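Local coordinates for transglutaminase-like enzymes, putative cysteine protease (Cytophaga hutchinsonii, PDB 3ISR), which is a putative cysteine protease of the transglutaminase-like superfamily, probably a hydrolase, whose substrate is not established, at residues B[114-119]-B[191-196]; B[120-125]-B[246-251]. All blocks are in the same frame, centred on the assembly; numbering follows the deposited sequence.

Contact 1 (B[114-119]-B[191-196]); sequences IPFLFP and LCRALS
R193 reaches out from the last turn of helix 181-194 and threads its side chain along the backbone carbonyls of F116, L117 and F118. Its CG stands anti to its own carbonyl carbon (chi1 -66°) and the chain then runs extended to NE, which carries the guanidinium past the 3-10 turn 114-117. Along the way CD lies 3.1 Å from F118 O and 3.8 Å from L117 C, so the aliphatic part lies against the main chain of 116-118. NE gives a weak hydrogen bond to F116 O, 2.9 Å long but bent to 126° at the hydrogen, and the acceptor sits oblique to the guanidinium plane. At the far end, NH2 meets the F116 ring at its edge, not over its face, 4.1 Å from CD1, with ring and guanidinium planes 44° apart. The stronger grip on this charged end lies beyond the two segments: NH2 donates to R247 O and A199 O, and NH1 to S120 OG.

L117 makes the second point of contact. Its CB is directed away from the helix, yet the CD2 methyl swings back to lie 3.7 Å from S196 O. A water between the two backbones donates to L117 O at 2.8 Å and to R193 O at 2.7 Å. S196, with positive phi, is the C-prime residue of the Schellman motif that ends the helix, its N bonded to R193 O and the N of the next residue to C192 O; the R193 carbonyl therefore serves both the cap and the water.

Y62 of the second subunit packs on I114 and P115. Within the chain, F116 joins strand 199-206 by backbone hydrogen bonds with A199, while the helix end is backed by helices 129-136 and 142-156 through L191 and L195.

Contact 2 (B[120-125]-B[246-251]); sequences SRYCQS and GRDAAD
A type I beta turn, S120 to C123, closes round the carboxylate of D248. OD2 accepts from S120 OG at 2.7 Å and from Y122 N at 2.9 Å, the latter nearly straight at 172°. The two donors arrive from opposite faces of the carboxylate, well out of its plane, which clamps the group between them. CG of D248 sits between its backbone N and carbonyl carbon, and the other oxygen turns back on its own loop: OD1 accepts from A250 N at 3.0 Å. This is an Asx turn, so one side chain shapes its own loop and pins a distant turn. Were D248 an alanine, S120 OG and Y122 N would probably lose their shared acceptor, and the A250 N-H its Asx-turn partner. The Y122 side chain crosses that of D248 at about a right angle, with ring and carboxylate planes 60° apart; its CD2 is 3.6 Å from OD2, and CE2 packs 4.0 Å from A250 CB. C123 SG lies 3.9 Å from D248 CB. Beyond the segments, H186 and R182 of helix 181-194 meet the Y122 ring, R182 by a cation-pi contact, while R247 forms a salt bridge with D251 of the second subunit.

Segments 114-119 and 120-125 follow one another in the loop before helix 129-136, so contacts 1 and 2 form a continuous seam, their centres about 10 Å apart. Contact 2 is the more buried, with seven of its eight touching residues enclosed against two of six in contact 1. Their chemistry also differs: contact 1 sets a cationic side chain among backbone carbonyls, whereas contact 2 centres on an anionic carboxylate gripped by a hydroxyl and an amide. Helix 181-194 is common to both, providing R193 to contact 1 and flanking contact 2 through R182 and H186; R193 itself joins both segments of contact 2. Both also border the second subunit.

Contact 1 (B[114-119]-B[191-196])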
loop_
_atom_site.group_PDB
_atom_site.type_symbol
_atom_site.label_atom_id
_atom_site.label_comp_id
_atom_site.label_asym_id
_atom_site.label_seq_id
_atom_site.Cartn_x
_atom_site.Cartn_y
_atom_site.Cartn_z
ATOM N N ILE B 114 -17.532 -22.753 0.324
ATOM C CA ILE B 114 -17.497 -21.604 -0.590
ATOM C C ILE B 114 -16.806 -20.358 -0.022
ATOM O O ILE B 114 -16.034 -19.735 -0.736
ATOM C CB ILE B 114 -18.912 -21.269 -1.109
ATOM C CG1 ILE B 114 -19.470 -22.455 -1.914
ATOM C CG2 ILE B 114 -18.907 -19.963 -1.935
ATOM C CD1 ILE B 114 -18.731 -22.745 -3.204
ATOM N N PRO B 115 -17.083 -19.988 1.248
ATOM C CA PRO B 115 -16.461 -18.764 1.784
ATOM C C PRO B 115 -14.936 -18.755 1.690
ATOM O O PRO B 115 -14.334 -17.685 1.589
ATOM C CB PRO B 115 -16.917 -18.761 3.257
ATOM C CG PRO B 115 -18.204 -19.492 3.234
ATOM C CD PRO B 115 -18.034 -20.576 2.214
ATOM N N PHE B 116 -14.315 -19.937 1.657
ATOM C CA PHE B 116 -12.866 -20.029 1.668
ATOM C C PHE B 116 -12.244 -19.855 0.287
ATOM O O PHE B 116 -11.043 -20.000 0.108
ATOM C CB PHE B 116 -12.432 -21.321 2.378
ATOM C CG PHE B 116 -12.907 -21.374 3.801
ATOM C CD1 PHE B 116 -12.273 -20.613 4.776
ATOM C CD2 PHE B 116 -14.040 -22.128 4.152
ATOM C CE1 PHE B 116 -12.718 -20.622 6.114
ATOM C CE2 PHE B 116 -14.510 -22.144 5.494
ATOM C CZ PHE B 116 -13.834 -21.382 6.473
ATOM N N LEU B 117 -13.078 -19.511 -0.694
ATOM C CA LEU B 117 -12.595 -19.088 -2.000
ATOM C C LEU B 117 -12.370 -17.567 -2.061
ATOM O O LEU B 117 -11.783 -17.058 -3.022
ATOM C CB LEU B 117 -13.625 -19.488 -3.080
ATOM C CG LEU B 117 -13.722 -20.985 -3.431
ATOM C CD1 LEU B 117 -15.047 -21.307 -4.154
ATOM C CD2 LEU B 117 -12.519 -21.413 -4.278
ATOM N N PHE B 118 -12.879 -16.836 -1.074
ATOM C CA PHE B 118 -12.933 -15.370 -1.150
ATOM C C PHE B 118 -11.819 -14.671 -0.393
ATOM O O PHE B 118 -11.268 -15.234 0.558
ATOM C CB PHE B 118 -14.315 -14.864 -0.725
ATOM C CG PHE B 118 -15.383 -15.286 -1.689
ATOM C CD1 PHE B 118 -15.539 -14.623 -2.894
ATOM C CD2 PHE B 118 -16.154 -16.409 -1.432
ATOM C CE1 PHE B 118 -16.520 -15.042 -3.834
ATOM C CE2 PHE B 118 -17.124 -16.842 -2.339
ATOM C CZ PHE B 118 -17.309 -16.167 -3.537
ATOM N N PRO B 119 -11.443 -13.464 -0.848
ATOM C CA PRO B 119 -10.379 -12.731 -0.143
ATOM C C PRO B 119 -10.809 -12.422 1.284
ATOM O O PRO B 119 -12.023 -12.273 1.557
ATOM C CB PRO B 119 -10.252 -11.423 -0.930
ATOM C CG PRO B 119 -11.085 -11.582 -2.194
ATOM C CD PRO B 119 -12.016 -12.724 -1.995
ATOM N N LEU B 191 -2.503 -17.272 -2.206
ATOM C CA LEU B 191 -2.134 -17.820 -3.512
ATOM C C LEU B 191 -3.048 -18.955 -3.942
ATOM O O LEU B 191 -3.400 -19.047 -5.115
ATOM C CB LEU B 191 -0.650 -18.228 -3.524
ATOM C CG LEU B 191 0.357 -17.065 -3.415
ATOM C CD1 LEU B 191 1.752 -17.599 -3.091
ATOM C CD2 LEU B 191 0.396 -16.199 -4.703
ATOM N N CYS B 192 -3.472 -19.802 -2.998
ATOM C CA CYS B 192 -4.475 -20.840 -3.321
ATOM C C CYS B 192 -5.784 -20.237 -3.797
ATOM O O CYS B 192 -6.311 -20.622 -4.837
ATOM C CB CYS B 192 -4.801 -21.688 -2.109
ATOM S SG CYS B 192 -3.551 -22.890 -1.703
ATOM N N ARG B 193 -6.334 -19.309 -3.014
ATOM C CA ARG B 193 -7.598 -18.697 -3.408
ATOM C C ARG B 193 -7.482 -17.975 -4.745
ATOM O O ARG B 193 -8.445 -17.934 -5.521
ATOM C CB ARG B 193 -8.082 -17.708 -2.349
ATOM C CG ARG B 193 -8.455 -18.370 -1.042
ATOM C CD ARG B 193 -9.105 -17.357 -0.096
ATOM N NE ARG B 193 -9.292 -17.973 1.222
ATOM C CZ ARG B 193 -9.208 -17.317 2.369
ATOM N NH1 ARG B 193 -8.985 -15.993 2.361
ATOM N NH2 ARG B 193 -9.335 -17.987 3.515
ATOM N N ALA B 194 -6.316 -17.398 -5.010
ATOM C CA ALA B 194 -6.105 -16.662 -6.269
ATOM C C ALA B 194 -6.261 -17.600 -7.462
ATOM O O ALA B 194 -6.611 -17.168 -8.572
ATOM C CB ALA B 194 -4.719 -16.015 -6.256
ATOM N N LEU B 195 -6.001 -18.886 -7.224
ATOM C CA LEU B 195 -6.135 -19.949 -8.239
ATOM C C LEU B 195 -7.439 -20.744 -8.127
ATOM O O LEU B 195 -7.554 -21.845 -8.685
ATOM C CB LEU B 195 -4.934 -20.916 -8.168
ATOM C CG LEU B 195 -3.558 -20.292 -8.442
ATOM C CD1 LEU B 195 -2.433 -21.185 -7.913
ATOM C CD2 LEU B 195 -3.376 -19.967 -9.927
ATOM N N SER B 196 -8.420 -20.186 -7.418
ATOM C CA SER B 196 -9.742 -20.822 -7.220
ATOM C C SER B 196 -9.668 -22.146 -6.456
ATOM O O SER B 196 -10.410 -23.086 -6.745
ATOM C CB SER B 196 -10.491 -21.022 -8.548
ATOM O OG SER B 196 -10.519 -19.816 -9.294
HETATM O O HOH W 1 -11.147 -18.203 -5.522
#

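Contact 2 (B[120-125]-B[246-251])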
loop_
_atom_site.group_PDB
_atom_site.type_symbol
_atom_site.label_atom_id
_atom_site.label_comp_id
_atom_site.label_asym_id
_atom_site.label_seq_id
_atom_site.Cartn_x
_atom_site.Cartn_y
_atom_site.Cartn_z
ATOM N N SER B 120 -9.836 -12.294 2.181
ATOM C CA SER B 120 -10.097 -11.909 3.554
ATOM C C SER B 120 -9.105 -10.808 3.965
ATOM O O SER B 120 -8.277 -10.411 3.151
ATOM C CB SER B 120 -9.958 -13.137 4.453
ATOM O OG SER B 120 -8.673 -13.701 4.326
ATOM N N ARG B 121 -9.194 -10.300 5.201
ATOM C CA ARG B 121 -8.325 -9.185 5.623
ATOM C C ARG B 121 -6.836 -9.356 5.268
ATOM O O ARG B 121 -6.213 -8.457 4.684
ATOM C CB ARG B 121 -8.472 -8.917 7.132
ATOM C CG ARG B 121 -7.430 -7.918 7.720
ATOM C CD ARG B 121 -7.475 -6.476 7.109
ATOM N NE ARG B 121 -6.390 -5.721 7.736
ATOM C CZ ARG B 121 -5.138 -5.652 7.283
ATOM N NH1 ARG B 121 -4.784 -6.249 6.144
ATOM N NH2 ARG B 121 -4.224 -4.981 7.981
ATOM N N TYR B 122 -6.259 -10.495 5.644
ATOM C CA TYR B 122 -4.824 -10.724 5.456
ATOM C C TYR B 122 -4.488 -11.548 4.222
ATOM O O TYR B 122 -3.335 -11.903 4.018
ATOM C CB TYR B 122 -4.260 -11.415 6.708
ATOM C CG TYR B 122 -4.520 -10.589 7.940
ATOM C CD1 TYR B 122 -3.828 -9.391 8.156
ATOM C CD2 TYR B 122 -5.494 -10.974 8.867
ATOM C CE1 TYR B 122 -4.101 -8.603 9.291
ATOM C CE2 TYR B 122 -5.764 -10.212 9.999
ATOM C CZ TYR B 122 -5.070 -9.030 10.198
ATOM O OH TYR B 122 -5.336 -8.300 11.324
ATOM N N CYS B 123 -5.496 -11.868 3.402
ATOM C CA CYS B 123 -5.290 -12.743 2.243
ATOM C C CYS B 123 -6.004 -12.121 1.039
ATOM O O CYS B 123 -7.129 -12.520 0.681
ATOM C CB CYS B 123 -5.819 -14.160 2.505
ATOM S SG CYS B 123 -5.165 -14.960 3.979
ATOM N N GLN B 124 -5.343 -11.130 0.424
ATOM C CA GLN B 124 -5.936 -10.340 -0.682
ATOM C C GLN B 124 -5.753 -11.064 -2.005
ATOM O O GLN B 124 -4.990 -10.635 -2.899
ATOM C CB GLN B 124 -5.332 -8.933 -0.726
ATOM C CG GLN B 124 -5.384 -8.163 0.620
ATOM C CD GLN B 124 -4.079 -8.262 1.398
ATOM O OE1 GLN B 124 -3.415 -9.315 1.416
ATOM N NE2 GLN B 124 -3.691 -7.157 2.042
ATOM N N SER B 125 -6.457 -12.185 -2.125
ATOM C CA SER B 125 -6.295 -13.089 -3.242
ATOM C C SER B 125 -6.726 -12.418 -4.522
ATOM O O SER B 125 -6.196 -12.698 -5.600
ATOM C CB SER B 125 -7.103 -14.381 -3.011
ATOM O OG SER B 125 -8.390 -14.100 -2.468
ATOM N N GLY B 246 -10.029 -20.821 10.349
ATOM C CA GLY B 246 -10.923 -19.750 9.927
ATOM C C GLY B 246 -10.374 -19.179 8.630
ATOM O O GLY B 246 -9.464 -19.739 8.036
ATOM N N ARG B 247 -10.925 -18.056 8.203
ATOM C CA ARG B 247 -10.522 -17.468 6.935
ATOM C C ARG B 247 -9.073 -16.983 6.985
ATOM O O ARG B 247 -8.330 -17.145 6.020
ATOM C CB ARG B 247 -11.490 -16.337 6.563
ATOM C CG ARG B 247 -12.891 -16.828 6.324
ATOM C CD ARG B 247 -13.897 -15.685 6.094
ATOM N NE ARG B 247 -13.601 -14.969 4.847
ATOM C CZ ARG B 247 -14.308 -13.947 4.364
ATOM N NH1 ARG B 247 -13.925 -13.371 3.235
ATOM N NH2 ARG B 247 -15.392 -13.507 5.007
ATOM N N ASP B 248 -8.678 -16.403 8.114
ATOM C CA ASP B 248 -7.309 -15.940 8.332
ATOM C C ASP B 248 -7.197 -15.598 9.795
ATOM O O ASP B 248 -8.119 -15.920 10.557
ATOM C CB ASP B 248 -6.921 -14.751 7.421
ATOM C CG ASP B 248 -7.790 -13.515 7.599
ATOM O OD1 ASP B 248 -8.429 -13.317 8.644
ATOM O OD2 ASP B 248 -7.820 -12.688 6.642
ATOM N N ALA B 249 -6.102 -14.955 10.183
ATOM C CA ALA B 249 -5.833 -14.686 11.621
ATOM C C ALA B 249 -6.877 -13.776 12.283
ATOM O O ALA B 249 -6.997 -13.787 13.496
ATOM C CB ALA B 249 -4.433 -14.129 11.828
ATOM N N ALA B 250 -7.660 -13.020 11.506
ATOM C CA ALA B 250 -8.711 -12.195 12.112
ATOM C C ALA B 250 -9.709 -13.092 12.852
ATOM O O ALA B 250 -10.383 -12.651 13.801
ATOM C CB ALA B 250 -9.444 -11.359 11.035
ATOM N N ASP B 251 -9.832 -14.339 12.397
ATOM C CA ASP B 251 -10.770 -15.294 13.009
ATOM C C ASP B 251 -10.099 -16.231 14.007
ATOM O O ASP B 251 -10.748 -17.154 14.525
ATOM C CB ASP B 251 -11.385 -16.190 11.940
ATOM C CG ASP B 251 -12.275 -15.451 10.976
ATOM O OD1 ASP B 251 -12.897 -14.426 11.350
ATOM O OD2 ASP B 251 -12.394 -15.957 9.845
HETATM O O HOH W 2 -10.904 -11.233 7.376
#